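Local coordinates for protein 5,10-methylenetetrahydromethanopterin reductase (Methanopyrus kandleri, PDB 1EZW) that catalyses the reversible reduction of methylene-tetrahydromethanopterin to methyl-tetrahydromethanopterin with reduced coenzyme F420, a step of methanogenesis from carbon dioxide, at residues G64-Y69 with I93-G98; F173-Q178 with G187-G192; T230-D235 with F298-D303; A197-D202 with M294-S299; H72-A77 with V154-A159. All blocks are in the same frame, centred on the assembly; numbering follows the deposited sequence. Where two conformers were deposited one is given.

Overall arrangement
From the N terminus, contact 1 closes first: 64-69 meets 93-98 round a loop holding helix 73-86, joining the chain just past strand 60-63 to strand 93-95, the outermost strands of the sheet, and so closing the barrel. Contact 5 starts inside that loop and crosses it by reaching on to 154-159. Contact 2 then closes a short beta-alpha-beta loop whose strand 173-176 lies beside strand 93-95. Contacts 4 and 3 open in turn and end on overlapping residues, sharing Phe-298 and Ser-299. Contact 4 joins the start of helix 200-216 to helix 292-298, and contact 3, about 40 Å from contact 5 between centres, pairs strands 232-234 and 300-302 in a two-stranded sheet.

Contact 1 of 5, residues G64-Y69 with I93-G98; sequences GITNPY and IGMGPG
Thr-66 and Met-95 pair through their backbones in a single bridge, and this is where the contact is tightest. Thr-66 N gives its hydrogen to Gly-94 O at 2.8 Å in a nearly straight bond (168°), and Gly-96 N returns one to Thr-66 O at 2.9 Å. On the buried side Met-95 sets out from its strand away from the loop, but its chain bends at chi2 and chi3 and brings the sulfur back: SD rests 3.5 Å from Asn-67 CA, and CE touches Thr-66 CG2 at 3.8 Å. The hydroxyl of Thr-66 turns elsewhere, to Asp-38. Pro-68 CD sits on the carbonyl of Gly-96, and the edge of the Tyr-69 ring meets the carbonyl of Pro-97, with CE1 3.3 Å from Pro-97 O.

The other side is looser and partly open to solvent. Ile-65, which follows a cis peptide bond, lays CD1 over Gly-96 CA at 3.6 Å, where a beta carbon on the glycine would have collided with it. Further along, one water bridges the two segments, donating to Thr-66 O and accepting from Gly-98 N at 2.8 Å.

Strands 60-63 and 93-95 are the outermost two of the parallel sheet, so this bridge just beyond strand 60-63 is the seam that closes the (beta/alpha)8 barrel. A non-prolyl cis peptide after the third strand is a feature of F420-dependent members of the luciferase-like family, where it probably backs the deazaflavin ring.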
# COMPACT_ATOMS: atom_id res chain seq x y z
N GLY A 64 8.21 -19.59 -2.56
CA GLY A 64 9.36 -20.39 -2.98
C GLY A 64 9.95 -21.04 -1.74
O GLY A 64 10.92 -20.53 -1.17
N ILE A 65 9.43 -22.20 -1.33
CA ILE A 65 8.37 -22.92 -2.04
C ILE A 65 7.27 -23.35 -1.10
O ILE A 65 7.49 -23.49 0.09
CB ILE A 65 8.91 -24.20 -2.66
CG1 ILE A 65 9.67 -24.97 -1.60
CG2 ILE A 65 9.83 -23.89 -3.84
CD1 ILE A 65 10.19 -26.37 -2.09
N THR A 66 6.08 -23.55 -1.65
CA THR A 66 5.01 -23.99 -0.78
C THR A 66 4.85 -25.49 -0.98
O THR A 66 5.76 -26.11 -1.52
CB THR A 66 3.72 -23.18 -0.99
OG1 THR A 66 2.75 -23.62 -0.03
CG2 THR A 66 3.18 -23.29 -2.42
N ASN A 67 3.76 -26.09 -0.52
CA ASN A 67 3.65 -27.56 -0.63
C ASN A 67 2.20 -27.98 -0.74
O ASN A 67 1.28 -27.20 -0.52
CB ASN A 67 4.30 -28.22 0.62
CG ASN A 67 3.64 -27.77 1.92
OD1 ASN A 67 4.11 -26.83 2.60
ND2 ASN A 67 2.54 -28.41 2.26
N PRO A 68 1.96 -29.25 -1.08
CA PRO A 68 0.57 -29.75 -1.22
C PRO A 68 -0.19 -30.07 0.05
O PRO A 68 -1.40 -30.32 -0.02
CB PRO A 68 0.76 -31.09 -1.98
CG PRO A 68 2.18 -30.99 -2.56
CD PRO A 68 2.95 -30.27 -1.49
N TYR A 69 0.50 -30.07 1.18
CA TYR A 69 -0.06 -30.60 2.42
C TYR A 69 -0.64 -29.71 3.48
O TYR A 69 -1.65 -30.05 4.08
CB TYR A 69 1.01 -31.46 3.11
CG TYR A 69 1.66 -32.47 2.17
CD1 TYR A 69 2.97 -32.27 1.71
CD2 TYR A 69 0.92 -33.54 1.64
CE1 TYR A 69 3.53 -33.10 0.76
CE2 TYR A 69 1.50 -34.40 0.65
CZ TYR A 69 2.80 -34.16 0.22
OH TYR A 69 3.42 -34.98 -0.74
N ILE A 93 4.59 -19.54 -9.12
CA ILE A 93 4.34 -20.57 -8.12
C ILE A 93 5.62 -21.39 -7.92
O ILE A 93 6.21 -21.81 -8.92
CB ILE A 93 3.27 -21.57 -8.63
CG1 ILE A 93 1.94 -20.86 -8.85
CG2 ILE A 93 3.14 -22.74 -7.62
CD1 ILE A 93 0.96 -21.68 -9.73
N GLY A 94 6.02 -21.60 -6.66
CA GLY A 94 7.15 -22.47 -6.31
C GLY A 94 6.50 -23.61 -5.51
O GLY A 94 5.95 -23.37 -4.46
N MET A 95 6.55 -24.86 -5.98
CA MET A 95 5.88 -25.94 -5.27
C MET A 95 6.86 -27.08 -4.99
O MET A 95 7.59 -27.49 -5.88
CB MET A 95 4.74 -26.47 -6.17
CG MET A 95 3.95 -27.62 -5.57
SD MET A 95 3.02 -27.17 -4.09
CE MET A 95 1.88 -26.00 -4.79
N GLY A 96 6.90 -27.54 -3.76
CA GLY A 96 7.78 -28.64 -3.39
C GLY A 96 7.03 -29.63 -2.53
O GLY A 96 5.84 -29.49 -2.30
N PRO A 97 7.71 -30.64 -2.00
CA PRO A 97 7.11 -31.68 -1.16
C PRO A 97 7.06 -31.44 0.32
O PRO A 97 6.75 -32.36 1.08
CB PRO A 97 7.98 -32.88 -1.50
CG PRO A 97 9.36 -32.25 -1.44
CD PRO A 97 9.15 -30.91 -2.24
N GLY A 98 7.34 -30.22 0.76
CA GLY A 98 7.41 -29.97 2.19
C GLY A 98 8.89 -30.10 2.56
O GLY A 98 9.73 -30.29 1.68
O HOH W 1 7.99 -27.62 -0.17

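Contact 2 of 5, residues F173-Q178 with G187-G192; sequences FYMGAQ and GEIANG
Tyr-174 lays one face of its ring over Gly-192 CA, a CH-pi contact with the carbon 3.9 Å from the ring centroid and displaced toward the rim. The glycine leaves space for it, since a beta carbon here would run into CE2 of the ring. The two residues pair across the two parallel strands of a beta-alpha-beta crossover: strand 173-176 leads through helix 180-189 to strand 192-196, neighbouring staves of the barrel. Tyr-174 lies on the inner side with Trp-35, whose ring it meets edge-to-face, and its hydroxyl is bonded to Asp-225.

The opposite side of the strand packs on the returning helix. Phe-173 holds CG anti to the backbone N (chi1 -175°), which swings the ring toward the helix end. There CD2 meets Ala-190 CB at 4.1 Å, and CE2 comes within 4.2 Å of Ile-189 CD1. Met-175 crosses Ile-189 at about a right angle, its sulfur 3.8 Å from Ile-189 CD1. Helix 127-142 adds Tyr-139 and Lys-135 against Phe-173, and Ile-131 against Met-175, so the apolar layer runs on between two helices.

Where the chain leaves the helix, at Ala-190, it turns straight into the next strand, and one oxygen receives the turn. Phe-173 O takes a bond from Asn-191 N at 2.8 Å and a second, weak one from Gly-192 N. Two residues along the strand the direction reverses: Met-175 N donates to Gly-192 O at 2.9 Å, N-H...O angle 160°.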
# COMPACT_ATOMS: atom_id res chain seq x y z
N PHE A 173 4.85 -22.29 -13.33
CA PHE A 173 4.86 -23.29 -12.30
C PHE A 173 6.28 -23.81 -12.11
O PHE A 173 6.82 -24.46 -13.00
CB PHE A 173 3.96 -24.48 -12.70
CG PHE A 173 3.82 -25.52 -11.62
CD1 PHE A 173 3.03 -25.29 -10.48
CD2 PHE A 173 4.46 -26.76 -11.75
CE1 PHE A 173 2.88 -26.26 -9.49
CE2 PHE A 173 4.32 -27.73 -10.75
CZ PHE A 173 3.53 -27.50 -9.63
N TYR A 174 6.89 -23.50 -10.98
CA TYR A 174 8.24 -23.99 -10.70
C TYR A 174 8.16 -25.08 -9.64
O TYR A 174 7.43 -24.97 -8.67
CB TYR A 174 9.13 -22.85 -10.14
CG TYR A 174 9.64 -21.88 -11.17
CD1 TYR A 174 8.77 -21.06 -11.90
CD2 TYR A 174 11.01 -21.78 -11.42
CE1 TYR A 174 9.25 -20.17 -12.85
CE2 TYR A 174 11.51 -20.89 -12.39
CZ TYR A 174 10.62 -20.09 -13.10
OH TYR A 174 11.00 -19.20 -14.07
N MET A 175 8.93 -26.15 -9.81
CA MET A 175 8.95 -27.20 -8.82
C MET A 175 10.27 -27.31 -8.09
O MET A 175 11.32 -27.29 -8.72
CB MET A 175 8.74 -28.54 -9.52
CG MET A 175 7.35 -28.96 -9.61
SD MET A 175 7.36 -30.69 -10.29
CE MET A 175 8.01 -31.52 -9.35
N GLY A 176 10.22 -27.46 -6.78
CA GLY A 176 11.45 -27.69 -6.05
C GLY A 176 11.87 -29.13 -6.37
O GLY A 176 11.02 -30.02 -6.47
N ALA A 177 13.16 -29.38 -6.53
CA ALA A 177 13.58 -30.76 -6.85
C ALA A 177 15.00 -30.99 -6.41
O ALA A 177 15.86 -30.17 -6.65
CB ALA A 177 13.47 -31.02 -8.37
N GLN A 178 15.23 -32.13 -5.77
CA GLN A 178 16.58 -32.46 -5.34
C GLN A 178 16.96 -33.83 -5.93
O GLN A 178 18.00 -33.97 -6.58
CB GLN A 178 16.68 -32.50 -3.82
CG GLN A 178 18.11 -32.60 -3.31
CD GLN A 178 18.74 -33.98 -3.47
OE1 GLN A 178 18.40 -34.92 -2.74
NE2 GLN A 178 19.67 -34.10 -4.42
N GLY A 187 10.96 -31.78 -15.07
CA GLY A 187 11.22 -31.58 -16.50
C GLY A 187 9.99 -31.91 -17.31
O GLY A 187 9.74 -31.36 -18.39
N GLU A 188 9.16 -32.78 -16.79
CA GLU A 188 7.97 -33.16 -17.52
C GLU A 188 6.81 -32.18 -17.38
O GLU A 188 6.13 -31.88 -18.36
CB GLU A 188 7.48 -34.55 -17.07
CG GLU A 188 6.15 -34.94 -17.71
CD GLU A 188 5.58 -36.24 -17.16
OE1 GLU A 188 4.32 -36.37 -17.23
OE2 GLU A 188 6.35 -37.12 -16.69
N ILE A 189 6.62 -31.63 -16.18
CA ILE A 189 5.45 -30.81 -15.96
C ILE A 189 5.66 -29.35 -15.54
O ILE A 189 4.70 -28.60 -15.47
CB ILE A 189 4.52 -31.42 -14.86
CG1 ILE A 189 5.15 -31.20 -13.47
CG2 ILE A 189 4.34 -32.97 -15.10
CD1 ILE A 189 4.31 -31.65 -12.27
N ALA A 190 6.91 -28.97 -15.30
CA ALA A 190 7.12 -27.59 -14.82
C ALA A 190 7.70 -26.59 -15.80
O ALA A 190 8.41 -26.96 -16.75
CB ALA A 190 7.99 -27.66 -13.56
N ASN A 191 7.43 -25.30 -15.56
CA ASN A 191 8.05 -24.25 -16.37
C ASN A 191 9.47 -23.99 -15.87
O ASN A 191 10.27 -23.41 -16.56
CB ASN A 191 7.27 -22.95 -16.22
CG ASN A 191 5.94 -23.02 -16.88
OD1 ASN A 191 5.86 -23.20 -18.11
ND2 ASN A 191 4.88 -22.92 -16.11
N GLY A 192 9.73 -24.41 -14.64
CA GLY A 192 11.04 -24.23 -14.06
C GLY A 192 11.30 -25.16 -12.89
O GLY A 192 10.38 -25.78 -12.35

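Contact 3 of 5, residues T230-D235 with F298-D303; sequences TCFSID and FSIAGD
Strands 232-234 and 300-302 run parallel, their axes 4.7 Å apart and inclined by 16°, and form a two-stranded sheet beside the barrel, pairing Phe-232 with Ile-300, Ser-233 with Ala-301 and Ile-234 with Gly-302. The bonds alternate between the strands. Ile-300 N donates to Cys-231 O, Ser-233 N to Ile-300 O at 2.9 Å, and Gly-302 N to Ser-233 O; Asp-235 N adds a weak bond to Gly-302 O.

One face is apolar. Phe-232 and Ile-300 cross there, ring atom CD1 standing 4.0 Å from Ile-300 CB, while the far end of the isoleucine, CD1, reaches back to Thr-230 CG2 at 3.9 Å. Ile-234 lies on the same face, its CG1 3.5 Å from Gly-302 O. On the other face are the small residues Ser-233 and Ala-301, with CB atoms 4.1 Å apart. At the entry to the pair, a chi1 of 166° turns the Cys-231 sulfur from its N and against Ser-299 CB, SG to CB 3.6 Å.

Helices 304-316 and 332-342 roof the apolar face with Val-307, Leu-314 and Val-339. Helix 238-254 lies on the small-residue face, where Ala-241 O bonds Ser-233 OG. Asp-303, just past strand 300-302, is the N-cap of helix 304-316, its carboxylate also bonded to Thr-306. The first strand continues from barrel strand 225-229, and Thr-230 bonds its backbone to Val-323 of barrel strand 321-324.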
# COMPACT_ATOMS: atom_id res chain seq x y z
N THR A 230 20.64 -20.56 -4.37
CA THR A 230 21.97 -20.53 -3.77
C THR A 230 22.15 -19.94 -2.38
O THR A 230 21.27 -19.25 -1.86
CB THR A 230 22.94 -19.74 -4.67
OG1 THR A 230 22.69 -18.32 -4.53
CG2 THR A 230 22.76 -20.13 -6.15
N CYS A 231 23.28 -20.29 -1.78
CA CYS A 231 23.74 -19.66 -0.55
C CYS A 231 24.63 -18.62 -1.25
O CYS A 231 25.59 -18.98 -1.96
CB CYS A 231 24.58 -20.61 0.29
SG CYS A 231 25.46 -19.74 1.57
N PHE A 232 24.36 -17.33 -1.06
CA PHE A 232 25.08 -16.33 -1.83
C PHE A 232 25.64 -15.25 -0.93
O PHE A 232 24.95 -14.81 0.01
CB PHE A 232 24.06 -15.71 -2.81
CG PHE A 232 24.64 -14.86 -3.88
CD1 PHE A 232 24.79 -15.37 -5.17
CD2 PHE A 232 24.92 -13.53 -3.64
CE1 PHE A 232 25.20 -14.53 -6.22
CE2 PHE A 232 25.34 -12.68 -4.68
CZ PHE A 232 25.47 -13.18 -5.96
N SER A 233 26.87 -14.81 -1.20
CA SER A 233 27.42 -13.74 -0.36
C SER A 233 28.38 -12.88 -1.16
O SER A 233 29.42 -13.38 -1.63
CB SER A 233 28.11 -14.31 0.88
OG SER A 233 28.37 -13.25 1.83
N ILE A 234 28.05 -11.60 -1.30
CA ILE A 234 28.88 -10.71 -2.08
C ILE A 234 29.21 -9.43 -1.31
O ILE A 234 28.37 -8.87 -0.60
CB ILE A 234 28.19 -10.39 -3.43
CG1 ILE A 234 29.18 -9.73 -4.40
CG2 ILE A 234 26.92 -9.47 -3.18
CD1 ILE A 234 28.60 -9.42 -5.77
N ASP A 235 30.46 -8.98 -1.45
CA ASP A 235 30.91 -7.77 -0.77
C ASP A 235 32.15 -7.29 -1.53
O ASP A 235 32.82 -8.10 -2.17
CB ASP A 235 31.27 -8.12 0.68
CG ASP A 235 31.53 -6.89 1.55
OD1 ASP A 235 32.60 -6.25 1.41
OD2 ASP A 235 30.63 -6.57 2.37
N PHE A 298 29.28 -25.23 -1.45
CA PHE A 298 27.92 -24.88 -1.08
C PHE A 298 27.49 -23.44 -1.08
O PHE A 298 26.45 -23.12 -0.50
CB PHE A 298 27.64 -25.52 0.29
CG PHE A 298 27.90 -27.02 0.33
CD1 PHE A 298 28.86 -27.56 1.19
CD2 PHE A 298 27.22 -27.87 -0.53
CE1 PHE A 298 29.13 -28.94 1.17
CE2 PHE A 298 27.48 -29.24 -0.56
CZ PHE A 298 28.44 -29.78 0.30
N SER A 299 28.25 -22.57 -1.73
CA SER A 299 27.87 -21.16 -1.78
C SER A 299 28.57 -20.52 -2.96
O SER A 299 29.50 -21.12 -3.57
CB SER A 299 28.31 -20.42 -0.51
OG SER A 299 29.71 -20.11 -0.52
N ILE A 300 28.09 -19.33 -3.31
CA ILE A 300 28.71 -18.50 -4.33
C ILE A 300 29.10 -17.32 -3.46
O ILE A 300 28.24 -16.52 -3.04
CB ILE A 300 27.73 -18.06 -5.41
CG1 ILE A 300 27.30 -19.24 -6.27
CG2 ILE A 300 28.38 -17.03 -6.32
CD1 ILE A 300 26.28 -18.83 -7.30
N ALA A 301 30.38 -17.21 -3.15
CA ALA A 301 30.84 -16.13 -2.28
C ALA A 301 32.12 -15.41 -2.71
O ALA A 301 33.05 -16.03 -3.25
CB ALA A 301 31.01 -16.67 -0.85
N GLY A 302 32.17 -14.10 -2.47
CA GLY A 302 33.36 -13.34 -2.81
C GLY A 302 33.09 -11.95 -3.31
O GLY A 302 31.99 -11.44 -3.10
N ASP A 303 34.07 -11.31 -3.96
CA ASP A 303 33.85 -9.98 -4.50
C ASP A 303 33.18 -10.14 -5.85
O ASP A 303 33.01 -11.26 -6.33
CB ASP A 303 35.16 -9.13 -4.56
CG ASP A 303 36.29 -9.78 -5.36
OD1 ASP A 303 37.46 -9.40 -5.11
OD2 ASP A 303 36.05 -10.63 -6.24

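Contact 4 of 5, residues A197-D202 with M294-S299; sequences ASNPKD and MIEAFS
With chi1 at -175° Asn-199 extends its amide away from its own N and toward helix 292-298; Glu-296 in turn bends at chi2 (-68°) and folds its carboxylate back to meet it. ND2 donates to the backbone Glu-296 O at 3.0 Å, arriving above the carbonyl plane while the oxygen stays close to the plane of the amide. A weak bond from ND2 to OE2 of Glu-296 has the two flat groups 80° apart, and it is doubtful because the glutamate was modelled in two conformers.

The other end of the amide works within its own segment. Asn-199 is the N-cap of helix 200-216: OD1 accepts from Lys-201 N at 3.0 Å, and Asp-202 OD2 takes a weak bond from Asn-199 N in return, making a capping box at the alpha-helix that follows barrel strand 192-196. A leucine in place of Asn-199 would probably leave both Lys-201 N and Glu-296 O without their partner and loosen the join between the two helices.

Around this pair, CB of Asn-199 presses on Ala-297 O at 3.2 Å, and a water donates to that same oxygen and to Asp-202 OD2 while accepting from Ser-198 N. Asp-202 OD1 is paired with Arg-263 and His-264. A second water donates to Phe-298 O at 2.8 Å and lies 2.6 Å from Ser-198 OG, the hydroxyl that also accepts from Cys-231 N.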
# COMPACT_ATOMS: atom_id res chain seq x y z
N ALA A 197 21.12 -25.69 -4.64
CA ALA A 197 22.54 -25.99 -4.88
C ALA A 197 23.21 -24.75 -5.40
O ALA A 197 22.55 -23.90 -6.00
CB ALA A 197 22.66 -27.15 -5.93
N SER A 198 24.54 -24.66 -5.22
CA SER A 198 25.28 -23.48 -5.64
C SER A 198 26.52 -23.78 -6.49
O SER A 198 27.28 -22.87 -6.81
CB SER A 198 25.72 -22.71 -4.38
OG SER A 198 24.60 -22.45 -3.53
N ASN A 199 26.70 -25.04 -6.89
CA ASN A 199 27.95 -25.41 -7.60
C ASN A 199 27.67 -26.13 -8.93
O ASN A 199 26.69 -26.86 -9.07
CB ASN A 199 28.75 -26.26 -6.60
CG ASN A 199 30.14 -26.64 -7.12
OD1 ASN A 199 30.28 -27.51 -7.99
ND2 ASN A 199 31.16 -25.99 -6.59
N PRO A 200 28.51 -25.89 -9.96
CA PRO A 200 28.32 -26.52 -11.26
C PRO A 200 28.15 -28.04 -11.21
O PRO A 200 27.36 -28.58 -11.99
CB PRO A 200 29.59 -26.10 -12.03
CG PRO A 200 29.83 -24.69 -11.46
CD PRO A 200 29.70 -25.01 -9.98
N LYS A 201 28.85 -28.71 -10.30
CA LYS A 201 28.76 -30.17 -10.22
C LYS A 201 27.37 -30.67 -9.88
O LYS A 201 26.95 -31.76 -10.30
CB LYS A 201 29.79 -30.73 -9.23
CG LYS A 201 31.22 -30.61 -9.80
CD LYS A 201 32.24 -31.41 -8.99
CE LYS A 201 32.60 -30.78 -7.68
NZ LYS A 201 33.32 -29.48 -7.86
N ASP A 202 26.63 -29.88 -9.10
CA ASP A 202 25.29 -30.28 -8.73
C ASP A 202 24.42 -30.25 -9.97
O ASP A 202 23.56 -31.11 -10.14
CB ASP A 202 24.75 -29.32 -7.68
CG ASP A 202 25.61 -29.27 -6.46
OD1 ASP A 202 25.87 -30.34 -5.87
OD2 ASP A 202 26.05 -28.16 -6.09
N MET A 294 34.19 -26.50 1.57
CA MET A 294 32.75 -26.47 1.86
C MET A 294 32.16 -25.16 1.30
O MET A 294 31.05 -25.16 0.75
CB MET A 294 32.50 -26.52 3.35
CG MET A 294 33.01 -27.76 4.02
SD MET A 294 32.90 -27.55 5.79
CE MET A 294 33.83 -29.07 6.34
N ILE A 295 32.88 -24.06 1.47
CA ILE A 295 32.42 -22.78 0.97
C ILE A 295 32.34 -22.81 -0.55
O ILE A 295 31.38 -22.30 -1.15
CB ILE A 295 33.34 -21.65 1.48
CG1 ILE A 295 33.12 -21.51 3.00
CG2 ILE A 295 33.09 -20.34 0.72
CD1 ILE A 295 34.07 -20.56 3.68
N GLU A 296 33.32 -23.43 -1.21
CA GLU A 296 33.31 -23.52 -2.67
C GLU A 296 32.20 -24.46 -3.14
O GLU A 296 31.58 -24.26 -4.18
CB GLU A 296 34.68 -24.05 -3.14
CG GLU A 296 34.92 -24.13 -4.65
CD GLU A 296 34.07 -25.17 -5.36
OE1 GLU A 296 33.73 -26.21 -4.75
OE2 GLU A 296 33.78 -24.94 -6.54
N ALA A 297 31.93 -25.49 -2.36
CA ALA A 297 30.92 -26.43 -2.76
C ALA A 297 29.49 -25.94 -2.56
O ALA A 297 28.62 -26.18 -3.40
CB ALA A 297 31.10 -27.72 -1.99
N PHE A 298 29.28 -25.23 -1.45
CA PHE A 298 27.92 -24.88 -1.08
C PHE A 298 27.49 -23.44 -1.08
O PHE A 298 26.45 -23.12 -0.50
CB PHE A 298 27.64 -25.52 0.29
CG PHE A 298 27.90 -27.02 0.33
CD1 PHE A 298 28.86 -27.56 1.19
CD2 PHE A 298 27.22 -27.87 -0.53
CE1 PHE A 298 29.13 -28.94 1.17
CE2 PHE A 298 27.48 -29.24 -0.56
CZ PHE A 298 28.44 -29.78 0.30
N SER A 299 28.25 -22.57 -1.73
CA SER A 299 27.87 -21.16 -1.78
C SER A 299 28.57 -20.52 -2.96
O SER A 299 29.50 -21.12 -3.57
CB SER A 299 28.31 -20.42 -0.51
OG SER A 299 29.71 -20.11 -0.52
O HOH W 2 25.94 -26.83 -3.85
O HOH W 3 24.14 -24.17 -1.69
O HOH W 4 33.06 -28.77 -5.25

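Contact 5 of 5, residues H72-A77 with V154-A159; sequences HPLITA and VKTGTA
The first turn of helix 73-86, the helix between the third and fourth barrel strands, packs its Pro-73 and Leu-74 against the loop 154-159 that precedes strand 173-176. The contact is apolar and thin. Val-154 carries its half of the join on one methyl: CG2, anti to the backbone N, touches Pro-73 CG at 3.8 Å and the His-72 ring at CE1 from 4.1 Å, crossing that side chain at about a right angle. At the other end Leu-74 puts CD1 against Ala-159 CB at 4.0 Å, with Thr-156 CG2 a little farther off at 4.3 Å.

His-72 also has a polar task. It is the N-cap of the helix, and ND1 accepts from Leu-74 N at 3.0 Å, the donor in the ring plane and the N-H pointing almost directly at it (169°). That bond fixes the ring's rotation and so sets CE1 against the valine. With an alanine in place of His-72, Leu-74 N is likely to lose its capping acceptor and a gap to open beside Val-154 CG2.

Trp-117 packs over both sides of the join, on His-72, Pro-73 and Val-154. The second subunit comes in as well: its Tyr-40 touches Leu-74 and Ala-159, and its Met-106 lies on His-72. The arrangement is a side-chain N-cap at the start of a barrel helix, set at the interface between two subunits of the tetramer.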
# COMPACT_ATOMS: atom_id res chain seq x y z
N HIS A 72 -5.23 -26.91 1.64
CA HIS A 72 -5.90 -27.61 0.56
C HIS A 72 -5.43 -26.98 -0.75
O HIS A 72 -5.23 -25.77 -0.84
CB HIS A 72 -7.41 -27.42 0.73
CG HIS A 72 -8.24 -28.32 -0.14
ND1 HIS A 72 -8.38 -28.13 -1.50
CD2 HIS A 72 -8.96 -29.43 0.17
CE1 HIS A 72 -9.16 -29.09 -2.00
NE2 HIS A 72 -9.52 -29.89 -1.00
N PRO A 73 -5.22 -27.78 -1.80
CA PRO A 73 -4.78 -27.18 -3.05
C PRO A 73 -5.69 -26.10 -3.62
O PRO A 73 -5.21 -25.22 -4.33
CB PRO A 73 -4.59 -28.41 -3.97
CG PRO A 73 -5.48 -29.42 -3.39
CD PRO A 73 -5.24 -29.26 -1.92
N LEU A 74 -7.00 -26.13 -3.30
CA LEU A 74 -7.90 -25.10 -3.80
C LEU A 74 -7.61 -23.79 -3.05
O LEU A 74 -7.83 -22.72 -3.60
CB LEU A 74 -9.38 -25.49 -3.58
CG LEU A 74 -9.86 -26.57 -4.57
CD1 LEU A 74 -11.27 -27.07 -4.13
CD2 LEU A 74 -9.94 -25.97 -6.01
N ILE A 75 -7.16 -23.90 -1.80
CA ILE A 75 -6.78 -22.70 -1.04
C ILE A 75 -5.45 -22.14 -1.64
O ILE A 75 -5.30 -20.92 -1.83
CB ILE A 75 -6.62 -23.01 0.44
CG1 ILE A 75 -8.02 -23.29 1.03
CG2 ILE A 75 -5.93 -21.86 1.17
CD1 ILE A 75 -8.97 -22.09 0.93
N THR A 76 -4.50 -23.02 -1.94
CA THR A 76 -3.27 -22.53 -2.58
C THR A 76 -3.63 -21.87 -3.92
O THR A 76 -3.11 -20.80 -4.24
CB THR A 76 -2.29 -23.72 -2.79
OG1 THR A 76 -1.84 -24.18 -1.51
CG2 THR A 76 -1.09 -23.26 -3.64
N ALA A 77 -4.53 -22.48 -4.73
CA ALA A 77 -4.92 -21.88 -6.00
C ALA A 77 -5.48 -20.45 -5.78
O ALA A 77 -5.14 -19.51 -6.50
CB ALA A 77 -5.97 -22.76 -6.70
N VAL A 154 -5.91 -35.88 -3.83
CA VAL A 154 -6.99 -34.92 -3.67
C VAL A 154 -8.14 -35.33 -4.55
O VAL A 154 -7.95 -35.73 -5.71
CB VAL A 154 -6.53 -33.44 -4.02
CG1 VAL A 154 -6.00 -33.35 -5.46
CG2 VAL A 154 -7.71 -32.51 -3.84
N LYS A 155 -9.34 -35.26 -3.99
CA LYS A 155 -10.55 -35.53 -4.74
C LYS A 155 -11.49 -34.36 -4.42
O LYS A 155 -11.85 -34.15 -3.28
CB LYS A 155 -11.21 -36.87 -4.35
CG LYS A 155 -12.53 -37.07 -5.12
CD LYS A 155 -13.21 -38.41 -4.74
CE LYS A 155 -14.56 -38.53 -5.46
NZ LYS A 155 -15.17 -39.88 -5.31
N THR A 156 -11.86 -33.60 -5.44
CA THR A 156 -12.75 -32.47 -5.21
C THR A 156 -14.18 -32.84 -5.59
O THR A 156 -14.44 -33.93 -6.15
CB THR A 156 -12.39 -31.28 -6.10
OG1 THR A 156 -12.70 -31.57 -7.47
CG2 THR A 156 -10.89 -30.96 -6.01
N GLY A 157 -15.10 -31.95 -5.24
CA GLY A 157 -16.48 -32.07 -5.69
C GLY A 157 -16.48 -31.18 -6.93
O GLY A 157 -15.46 -31.06 -7.61
N THR A 158 -17.60 -30.57 -7.29
CA THR A 158 -17.62 -29.67 -8.45
C THR A 158 -17.38 -28.30 -7.85
O THR A 158 -18.29 -27.65 -7.37
CB THR A 158 -18.97 -29.75 -9.16
OG1 THR A 158 -19.08 -31.08 -9.68
CG2 THR A 158 -19.04 -28.75 -10.28
N ALA A 159 -16.13 -27.86 -7.93
CA ALA A 159 -15.74 -26.62 -7.27
C ALA A 159 -15.72 -25.40 -8.18
O ALA A 159 -14.75 -25.19 -8.89
CB ALA A 159 -14.38 -26.82 -6.63